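Local coordinates for tail spike protein gp49 (Pseudomonas phage LKA1, PDB 4RU4), which forms the trimeric tailspike of the phage and acts as a lyase on the O-specific polysaccharide of Pseudomonas, probably opening the way for virus entry, at residues V229-D234 and V246-C251; I496-A501 and R511-G516; S32-T37 and T43-A48. All coordinates share one frame; numbering follows the deposited sequence. Where two conformers were deposited one is given.

Interaction 1: residues V229-D234 and V246-C251; sequences VSPRVD and VYFARC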
loop_
_atom_site.group_PDB
_atom_site.type_symbol
_atom_site.label_atom_id
_atom_site.label_comp_id
_atom_site.label_asym_id
_atom_site.label_seq_id
_atom_site.Cartn_x
_atom_site.Cartn_y
_atom_site.Cartn_z
ATOM N N VAL B 229 4.057 5.939 -27.313
ATOM C CA VAL B 229 3.561 6.703 -26.170
ATOM C C VAL B 229 2.202 6.174 -25.709
ATOM O O VAL B 229 1.255 6.117 -26.497
ATOM C CB VAL B 229 3.452 8.222 -26.510
ATOM C CG1 VAL B 229 2.744 9.015 -25.365
ATOM C CG2 VAL B 229 4.860 8.833 -26.859
ATOM N N SER B 230 2.128 5.785 -24.429
ATOM C CA SER B 230 0.913 5.296 -23.768
ATOM C C SER B 230 0.188 4.131 -24.462
ATOM O O SER B 230 -1.056 4.153 -24.609
ATOM C CB SER B 230 -0.056 6.439 -23.486
ATOM O OG SER B 230 0.572 7.398 -22.642
ATOM N N PRO B 231 0.950 3.094 -24.856
ATOM C CA PRO B 231 0.204 1.928 -25.344
ATOM C C PRO B 231 -0.557 1.274 -24.201
ATOM O O PRO B 231 -0.175 1.395 -23.026
ATOM C CB PRO B 231 1.303 0.996 -25.863
ATOM C CG PRO B 231 2.510 1.328 -24.991
ATOM C CD PRO B 231 2.395 2.826 -24.713
ATOM N N ARG B 232 -1.633 0.567 -24.552
ATOM C CA ARG B 232 -2.529 -0.036 -23.572
ATOM C C ARG B 232 -2.745 -1.498 -23.902
ATOM O O ARG B 232 -3.036 -1.842 -25.058
ATOM C CB ARG B 232 -3.875 0.700 -23.607
ATOM C CG ARG B 232 -3.790 2.160 -23.132
ATOM C CD ARG B 232 -3.493 2.182 -21.650
ATOM N NE ARG B 232 -3.358 3.518 -21.063
ATOM C CZ ARG B 232 -2.191 4.142 -20.879
ATOM N NH1 ARG B 232 -1.056 3.574 -21.301
ATOM N NH2 ARG B 232 -2.169 5.354 -20.308
ATOM N N VAL B 233 -2.554 -2.377 -22.919
ATOM C CA VAL B 233 -2.889 -3.808 -23.077
ATOM C C VAL B 233 -3.786 -4.158 -21.893
ATOM O O VAL B 233 -3.413 -3.906 -20.735
ATOM C CB VAL B 233 -1.631 -4.702 -23.064
ATOM C CG1 VAL B 233 -2.018 -6.200 -23.191
ATOM C CG2 VAL B 233 -0.658 -4.298 -24.186
ATOM N N ASP B 234 -4.983 -4.683 -22.152
ATOM C CA ASP B 234 -5.935 -4.878 -21.062
ATOM C C ASP B 234 -6.730 -6.149 -21.311
ATOM O O ASP B 234 -7.098 -6.439 -22.457
ATOM C CB ASP B 234 -6.883 -3.677 -20.959
ATOM C CG ASP B 234 -7.929 -3.852 -19.866
ATOM O OD1 ASP B 234 -7.555 -4.121 -18.701
ATOM O OD2 ASP B 234 -9.134 -3.756 -20.182
ATOM N N VAL B 246 4.968 -10.686 -23.072
ATOM C CA VAL B 246 4.695 -9.313 -23.504
ATOM C C VAL B 246 5.996 -8.532 -23.343
ATOM O O VAL B 246 6.618 -8.581 -22.288
ATOM C CB VAL B 246 3.599 -8.649 -22.634
ATOM C CG1 VAL B 246 3.341 -7.215 -23.068
ATOM C CG2 VAL B 246 2.299 -9.447 -22.731
ATOM N N TYR B 247 6.399 -7.826 -24.391
ATOM C CA TYR B 247 7.630 -7.052 -24.352
ATOM C C TYR B 247 7.316 -5.630 -24.758
ATOM O O TYR B 247 6.948 -5.391 -25.900
ATOM C CB TYR B 247 8.649 -7.662 -25.321
ATOM C CG TYR B 247 10.071 -7.123 -25.236
ATOM C CD1 TYR B 247 10.348 -5.853 -24.750
ATOM C CD2 TYR B 247 11.138 -7.907 -25.639
ATOM C CE1 TYR B 247 11.658 -5.366 -24.673
ATOM C CE2 TYR B 247 12.444 -7.442 -25.565
ATOM C CZ TYR B 247 12.695 -6.166 -25.083
ATOM O OH TYR B 247 13.998 -5.709 -25.018
ATOM N N PHE B 248 7.477 -4.694 -23.819
ATOM C CA PHE B 248 7.410 -3.277 -24.111
ATOM C C PHE B 248 8.850 -2.761 -24.242
ATOM O O PHE B 248 9.655 -2.920 -23.314
ATOM C CB PHE B 248 6.711 -2.500 -22.985
ATOM C CG PHE B 248 5.233 -2.805 -22.842
ATOM C CD1 PHE B 248 4.324 -2.346 -23.769
ATOM C CD2 PHE B 248 4.767 -3.502 -21.742
ATOM C CE1 PHE B 248 2.951 -2.611 -23.642
ATOM C CE2 PHE B 248 3.389 -3.771 -21.578
ATOM C CZ PHE B 248 2.483 -3.311 -22.526
ATOM N N ALA B 249 9.171 -2.142 -25.380
ATOM C CA ALA B 249 10.535 -1.653 -25.621
ATOM C C ALA B 249 10.457 -0.156 -25.902
ATOM O O ALA B 249 9.736 0.258 -26.811
ATOM C CB ALA B 249 11.177 -2.384 -26.803
ATOM N N ARG B 250 11.206 0.641 -25.146
ATOM C CA ARG B 250 11.242 2.079 -25.389
ATOM C C ARG B 250 9.851 2.710 -25.430
ATOM O O ARG B 250 9.572 3.536 -26.301
ATOM C CB ARG B 250 11.988 2.391 -26.706
ATOM C CG ARG B 250 13.504 2.468 -26.545
ATOM C CD ARG B 250 14.195 2.500 -27.904
ATOM N NE ARG B 250 14.063 1.212 -28.582
ATOM C CZ ARG B 250 14.820 0.159 -28.307
ATOM N NH1 ARG B 250 15.759 0.251 -27.365
ATOM N NH2 ARG B 250 14.634 -0.990 -28.940
ATOM N N CYS B 251 8.980 2.314 -24.500
ATOM C CA CYS B 251 7.654 2.899 -24.425
ATOM C C CYS B 251 7.578 3.855 -23.255
ATOM O O CYS B 251 8.194 3.631 -22.217
ATOM C CB CYS B 251 6.566 1.832 -24.239
ATOM S SG CYS B 251 6.359 0.775 -25.696
#
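Val233 and Phe248 meet in the buried interior between strands 232-234 and 247-249. The methyl CG2 of Val233 comes in at the edge of the phenyl ring, near its plane, and lies 3.7 Å from Phe248 CZ. Phe248 carries its ring anti to the carbonyl carbon (chi1 -68°), which sends CZ and CE1 across to the other strand. Pro231, two residues before Val233 and so on the same side of the chain, brings CG to 4.2 Å from Phe248 CE1. The same CG packs on sulfur, 4.0 Å from Cys251 SG. The contact is thus wholly apolar: Pro231 CG touches both the phenyl ring and the cysteine sulfur, which also lie beside each other. Phe275 meets the ring of Phe248 with the planes about 25° apart, and Val225 and Ala254 also pack on Pro231.

The other side of strand 232-234 is looser and polar. Arg232 is partly exposed and points away from Phe248. Its NH1 bonds Pro231 O at 2.9 Å, with the donor above the carbonyl plane, and its NH2 forms a salt bridge with Asp253. Ser230 OG bonds the same carboxylate. Asn260 of the second subunit is a weak partner of both side chains.

Inward apolar residues from different faces, packed beneath parallel strands, are characteristic of the right-handed beta-helix of the pectin lyase-like fold.

Interaction 2: residues I496-A501 and R511-G516; sequences ITLASA and RMPVLG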
loop_
_atom_site.group_PDB
_atom_site.type_symbol
_atom_site.label_atom_id
_atom_site.label_comp_id
_atom_site.label_asym_id
_atom_site.label_seq_id
_atom_site.Cartn_x
_atom_site.Cartn_y
_atom_site.Cartn_z
ATOM N N ILE B 496 21.984 -15.298 19.551
ATOM C CA ILE B 496 22.363 -14.761 18.228
ATOM C C ILE B 496 23.421 -13.644 18.305
ATOM O O ILE B 496 23.656 -13.061 19.357
ATOM C CB ILE B 496 21.110 -14.360 17.362
ATOM C CG1 ILE B 496 20.348 -13.129 17.897
ATOM C CG2 ILE B 496 20.150 -15.573 17.257
ATOM C CD1 ILE B 496 20.963 -11.721 17.625
ATOM N N THR B 497 24.070 -13.385 17.182
ATOM C CA THR B 497 25.004 -12.275 17.046
ATOM C C THR B 497 24.293 -11.160 16.278
ATOM O O THR B 497 23.749 -11.394 15.211
ATOM C CB THR B 497 26.242 -12.732 16.265
ATOM O OG1 THR B 497 26.928 -13.742 17.037
ATOM C CG2 THR B 497 27.174 -11.551 15.971
ATOM N N LEU B 498 24.309 -9.945 16.802
ATOM C CA LEU B 498 23.594 -8.859 16.140
ATOM C C LEU B 498 24.228 -8.490 14.806
ATOM O O LEU B 498 23.536 -8.320 13.800
ATOM C CB LEU B 498 23.538 -7.620 17.056
ATOM C CG LEU B 498 22.659 -7.791 18.282
ATOM C CD1 LEU B 498 23.032 -6.766 19.329
ATOM C CD2 LEU B 498 21.198 -7.656 17.844
ATOM N N ALA B 499 25.540 -8.329 14.792
ATOM C CA ALA B 499 26.189 -7.951 13.562
ATOM C C ALA B 499 27.647 -8.368 13.543
ATOM O O ALA B 499 28.446 -7.890 14.339
ATOM C CB ALA B 499 26.060 -6.427 13.351
ATOM N N SER B 500 27.987 -9.301 12.663
ATOM C CA SER B 500 29.383 -9.524 12.352
ATOM C C SER B 500 29.759 -8.416 11.393
ATOM O O SER B 500 29.099 -8.218 10.374
ATOM C CB SER B 500 29.593 -10.899 11.710
ATOM O OG SER B 500 29.442 -11.908 12.685
ATOM N N ALA B 501 30.800 -7.668 11.733
ATOM C CA ALA B 501 31.176 -6.510 10.923
ATOM C C ALA B 501 32.680 -6.448 10.734
ATOM O O ALA B 501 33.423 -6.392 11.724
ATOM C CB ALA B 501 30.693 -5.215 11.568
ATOM N N ARG B 511 23.963 1.752 15.920
ATOM C CA ARG B 511 22.901 1.667 16.914
ATOM C C ARG B 511 22.503 0.194 17.068
ATOM O O ARG B 511 22.198 -0.464 16.070
ATOM C CB ARG B 511 21.693 2.530 16.495
ATOM C CG ARG B 511 20.597 2.603 17.528
ATOM C CD ARG B 511 19.368 3.349 17.003
ATOM N NE ARG B 511 19.715 4.609 16.405
ATOM C CZ ARG B 511 19.110 5.148 15.345
ATOM N NH1 ARG B 511 18.049 4.589 14.755
ATOM N NH2 ARG B 511 19.560 6.300 14.907
ATOM N N MET B 512 22.575 -0.338 18.296
ATOM C CA MET B 512 22.282 -1.753 18.574
ATOM C C MET B 512 21.329 -1.822 19.764
ATOM O O MET B 512 21.363 -0.942 20.638
ATOM C CB MET B 512 23.566 -2.556 18.876
ATOM C CG MET B 512 24.549 -2.614 17.701
ATOM S SD MET B 512 23.960 -3.742 16.429
ATOM C CE MET B 512 24.500 -2.912 14.936
ATOM N N PRO B 513 20.463 -2.845 19.793
ATOM C CA PRO B 513 19.339 -2.881 20.744
ATOM C C PRO B 513 19.811 -2.947 22.193
ATOM O O PRO B 513 20.926 -3.411 22.456
ATOM C CB PRO B 513 18.613 -4.193 20.395
ATOM C CG PRO B 513 19.069 -4.554 18.989
ATOM C CD PRO B 513 20.459 -3.996 18.864
ATOM N N VAL B 514 18.943 -2.523 23.106
ATOM C CA VAL B 514 19.215 -2.534 24.540
ATOM C C VAL B 514 18.842 -3.886 25.155
ATOM O O VAL B 514 17.791 -4.448 24.849
ATOM C CB VAL B 514 18.410 -1.410 25.258
ATOM C CG1 VAL B 514 18.738 -1.350 26.752
ATOM C CG2 VAL B 514 18.696 -0.072 24.582
ATOM N N LEU B 515 19.705 -4.392 26.026
ATOM C CA LEU B 515 19.399 -5.572 26.815
ATOM C C LEU B 515 19.645 -5.164 28.255
ATOM O O LEU B 515 20.448 -4.274 28.500
ATOM C CB LEU B 515 20.325 -6.729 26.444
ATOM C CG LEU B 515 20.061 -7.297 25.049
ATOM C CD1 LEU B 515 21.147 -8.310 24.661
ATOM C CD2 LEU B 515 18.662 -7.931 25.022
ATOM N N GLY B 516 18.969 -5.807 29.200
ATOM C CA GLY B 516 19.121 -5.428 30.600
ATOM C C GLY B 516 18.324 -6.294 31.549
ATOM O O GLY B 516 17.554 -7.143 31.119
#
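The backbones come nearest at Leu498 and Met512, whose CA atoms are 7.6 Å apart, as the chain turns a corner at Leu498 and segment 511-516, part of strand 510-522, runs past it. This spacing leaves the side chains to make the contact, and all of it is apolar.

Leu498 carries most of it. The branched end of Leu498 points at the CD-CG side of the proline ring of Pro513. Leu498 CD1 lies 3.8 Å from Pro513 CD. The second methyl, CD2, is 3.9 Å from both Pro513 CD and Pro513 CG, so both methyls of the leucine abut the same edge of the ring. The base of the same side chain serves Met512: Leu498 CB is 4.0 Å from Met512 SD. The methionine chain is bent at chi2 (-75°) and again at chi3 (144°). These bends turn its terminal methyl along the other segment, where Met512 CE lies 4.2 Å from Ala499 CB. Sulfur and methyl thus rest on two consecutive residues. Leu498, Ala499 and Met512 are buried, while Pro513 is partly exposed.

Tyr540 also packs on Leu498, and its hydroxyl bonds Pro513 O. Met512 continues onto Val486 of strand 484-487 and Ile599 of strand 590-600. Ala499 rests on Leu470 of strand 468-474. Strand 497-501 is an outermost strand of its six-stranded parallel sheet within this chain. Strand 510-522 pairs parallel with 484-487 and antiparallel with 590-600, so the contact joins the end of the parallel coil to the antiparallel strands that follow.

Interaction 3: residues S32-T37 and T43-A48; sequences SERYAT and TVYPHA. With EDO (1,2-ethanediol), chain V; EDO (1,2-ethanediol), chain C.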
loop_
_atom_site.group_PDB
_atom_site.type_symbol
_atom_site.label_atom_id
_atom_site.label_comp_id
_atom_site.label_asym_id
_atom_site.label_seq_id
_atom_site.Cartn_x
_atom_site.Cartn_y
_atom_site.Cartn_z
ATOM N N SER B 32 -4.324 -21.024 -51.004
ATOM C CA SER B 32 -4.524 -21.937 -52.133
ATOM C C SER B 32 -5.928 -22.573 -52.156
ATOM O O SER B 32 -6.419 -22.949 -53.206
ATOM C CB SER B 32 -3.431 -23.003 -52.157
ATOM O OG SER B 32 -3.375 -23.683 -50.920
ATOM N N GLU B 33 -6.588 -22.660 -51.009
ATOM C CA GLU B 33 -7.986 -23.095 -50.991
ATOM C C GLU B 33 -8.908 -22.171 -51.781
ATOM O O GLU B 33 -9.960 -22.594 -52.244
ATOM C CB GLU B 33 -8.516 -23.237 -49.561
ATOM C CG GLU B 33 -7.971 -24.452 -48.836
ATOM C CD GLU B 33 -8.560 -24.635 -47.431
ATOM O OE1 GLU B 33 -9.434 -23.831 -47.026
ATOM O OE2 GLU B 33 -8.135 -25.597 -46.744
ATOM N N ARG B 34 -8.516 -20.913 -51.941
ATOM C CA ARG B 34 -9.394 -19.937 -52.574
ATOM C C ARG B 34 -8.868 -19.366 -53.866
ATOM O O ARG B 34 -9.653 -18.942 -54.709
ATOM C CB ARG B 34 -9.644 -18.758 -51.634
ATOM C CG ARG B 34 -10.951 -18.819 -50.966
ATOM C CD ARG B 34 -11.111 -17.704 -49.970
ATOM N NE ARG B 34 -11.835 -18.244 -48.841
ATOM C CZ ARG B 34 -12.120 -17.581 -47.730
ATOM N NH1 ARG B 34 -11.753 -16.314 -47.586
ATOM N NH2 ARG B 34 -12.789 -18.198 -46.772
ATOM N N TYR B 35 -7.548 -19.273 -53.991
ATOM C CA TYR B 35 -6.964 -18.614 -55.151
ATOM C C TYR B 35 -6.062 -19.585 -55.868
ATOM O O TYR B 35 -5.240 -20.258 -55.248
ATOM C CB TYR B 35 -6.184 -17.349 -54.725
ATOM C CG TYR B 35 -7.077 -16.447 -53.939
ATOM C CD1 TYR B 35 -8.044 -15.688 -54.583
ATOM C CD2 TYR B 35 -7.025 -16.426 -52.554
ATOM C CE1 TYR B 35 -8.921 -14.891 -53.870
ATOM C CE2 TYR B 35 -7.889 -15.638 -51.826
ATOM C CZ TYR B 35 -8.834 -14.877 -52.493
ATOM O OH TYR B 35 -9.694 -14.091 -51.784
ATOM N N ALA B 36 -6.222 -19.648 -57.183
ATOM C CA ALA B 36 -5.420 -20.517 -58.020
ATOM C C ALA B 36 -3.985 -19.988 -58.176
ATOM O O ALA B 36 -3.050 -20.762 -58.358
ATOM C CB ALA B 36 -6.094 -20.678 -59.391
ATOM N N THR B 37 -3.807 -18.669 -58.108
ATOM C CA THR B 37 -2.493 -18.078 -58.372
ATOM C C THR B 37 -2.142 -17.030 -57.315
ATOM O O THR B 37 -3.031 -16.437 -56.677
ATOM C CB THR B 37 -2.425 -17.380 -59.767
ATOM O OG1 THR B 37 -3.162 -16.147 -59.721
ATOM C CG2 THR B 37 -3.004 -18.277 -60.893
ATOM N N THR B 43 -4.380 -9.666 -55.389
ATOM C CA THR B 43 -5.438 -8.726 -55.719
ATOM C C THR B 43 -6.313 -8.463 -54.490
ATOM O O THR B 43 -6.817 -7.366 -54.305
ATOM C CB THR B 43 -6.297 -9.292 -56.832
ATOM O OG1 THR B 43 -5.494 -9.337 -58.022
ATOM C CG2 THR B 43 -7.508 -8.421 -57.063
ATOM N N VAL B 44 -6.475 -9.479 -53.651
ATOM C CA VAL B 44 -7.303 -9.353 -52.449
ATOM C C VAL B 44 -6.422 -8.987 -51.251
ATOM O O VAL B 44 -6.773 -8.092 -50.442
ATOM C CB VAL B 44 -8.086 -10.649 -52.176
ATOM C CG1 VAL B 44 -8.907 -10.537 -50.874
ATOM C CG2 VAL B 44 -8.993 -11.002 -53.382
ATOM N N TYR B 45 -5.273 -9.659 -51.139
ATOM C CA TYR B 45 -4.334 -9.416 -50.027
ATOM C C TYR B 45 -2.947 -9.017 -50.563
ATOM O O TYR B 45 -2.097 -9.874 -50.784
ATOM C CB TYR B 45 -4.174 -10.671 -49.170
ATOM C CG TYR B 45 -5.468 -11.283 -48.682
ATOM C CD1 TYR B 45 -6.223 -10.659 -47.696
ATOM C CD2 TYR B 45 -5.921 -12.498 -49.175
ATOM C CE1 TYR B 45 -7.403 -11.210 -47.236
ATOM C CE2 TYR B 45 -7.128 -13.063 -48.702
ATOM C CZ TYR B 45 -7.850 -12.415 -47.736
ATOM O OH TYR B 45 -9.039 -12.955 -47.243
ATOM N N PRO B 46 -2.720 -7.718 -50.781
ATOM C CA PRO B 46 -1.489 -7.302 -51.462
ATOM C C PRO B 46 -0.240 -7.760 -50.737
ATOM O O PRO B 46 0.760 -8.027 -51.382
ATOM C CB PRO B 46 -1.584 -5.781 -51.463
ATOM C CG PRO B 46 -3.068 -5.503 -51.339
ATOM C CD PRO B 46 -3.610 -6.581 -50.472
ATOM N N HIS B 47 -0.290 -7.918 -49.424
ATOM C CA HIS B 47 0.941 -8.286 -48.734
ATOM C C HIS B 47 1.051 -9.775 -48.356
ATOM O O HIS B 47 1.918 -10.172 -47.582
ATOM C CB HIS B 47 1.201 -7.327 -47.561
ATOM C CG HIS B 47 1.308 -5.893 -47.987
ATOM N ND1 HIS B 47 2.107 -5.487 -49.037
ATOM C CD2 HIS B 47 0.687 -4.778 -47.535
ATOM C CE1 HIS B 47 1.989 -4.181 -49.200
ATOM N NE2 HIS B 47 1.131 -3.728 -48.305
ATOM N N ALA B 48 0.192 -10.601 -48.943
ATOM C CA ALA B 48 0.382 -12.045 -48.890
ATOM C C ALA B 48 1.714 -12.398 -49.562
ATOM O O ALA B 48 2.063 -11.830 -50.601
ATOM C CB ALA B 48 -0.762 -12.749 -49.619
HETATM C C1 EDO V . -2.921 -8.826 -45.668
HETATM O O1 EDO V . -2.430 -10.132 -45.900
HETATM C C2 EDO V . -1.872 -7.882 -46.219
HETATM O O2 EDO V . -2.224 -7.565 -47.560
HETATM C C1 EDO C . -11.833 -22.026 -48.303
HETATM O O1 EDO C . -12.597 -21.052 -49.028
HETATM C C2 EDO C . -11.844 -21.724 -46.809
HETATM O O2 EDO C . -13.094 -22.117 -46.228
HETATM O O HOH W 1 -10.650 -14.116 -49.303
#
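Val44 packs against Tyr35 between a helix N-cap at Thr37 and a type I beta turn from Tyr45 to Ala48, near the N-terminal end of the modelled chain. Thr37 OG1 caps the backbone N of Glu40. At Val44 the methyl CG2 approaches the phenol end, 3.5 Å from Tyr35 OH. The two side chains cross at about a right angle. Val44 CG1 also lies near Tyr35 OH and sits over the centre of the Tyr45 ring.

Tyr45 comes next, buried against Ala58 and Ala62 of helix 55-65. Its ring offers an edge to Tyr35, with Tyr45 CE2 at 4.1 Å from Tyr35 CE2. Tyr45 OH bonds Phe20 O, which helps fix the ring's position. Tyr45 also opens the beta turn, closed by the bond from Ala48 N to Tyr45 O. Within the turn, His47 N donates to O2 of an ethanediol, probably from the crystallisation liquor.

The polar ends of three side chains share one water. It donates to Tyr45 OH at 2.9 Å and lies 2.7 Å from Tyr35 OH. Arg34 NH1 also bonds Gly21 O, and it donates to the water in the guanidinium plane at 3.0 Å.

Along the chain the order is interaction 3, interaction 1, interaction 2, each closing before the next opens. Interaction 3 lies near the N-terminal end, on helix 38-44 and its flanking loops. Interaction 1 is inside the parallel coil, its centre 33 Å from that of interaction 3 on the same side of the chain's centre. Interaction 2 lies on the opposite side, 48 Å from interaction 1 and 77 Å from interaction 3, centre to centre. None touches another. Strands 232-234 and 510-522 are linked through successive parallel pairings along the beta-helix. The three contacts therefore sample an elongated spike: N-terminal region, beta-helix interior, and junction with the C-terminal antiparallel strands.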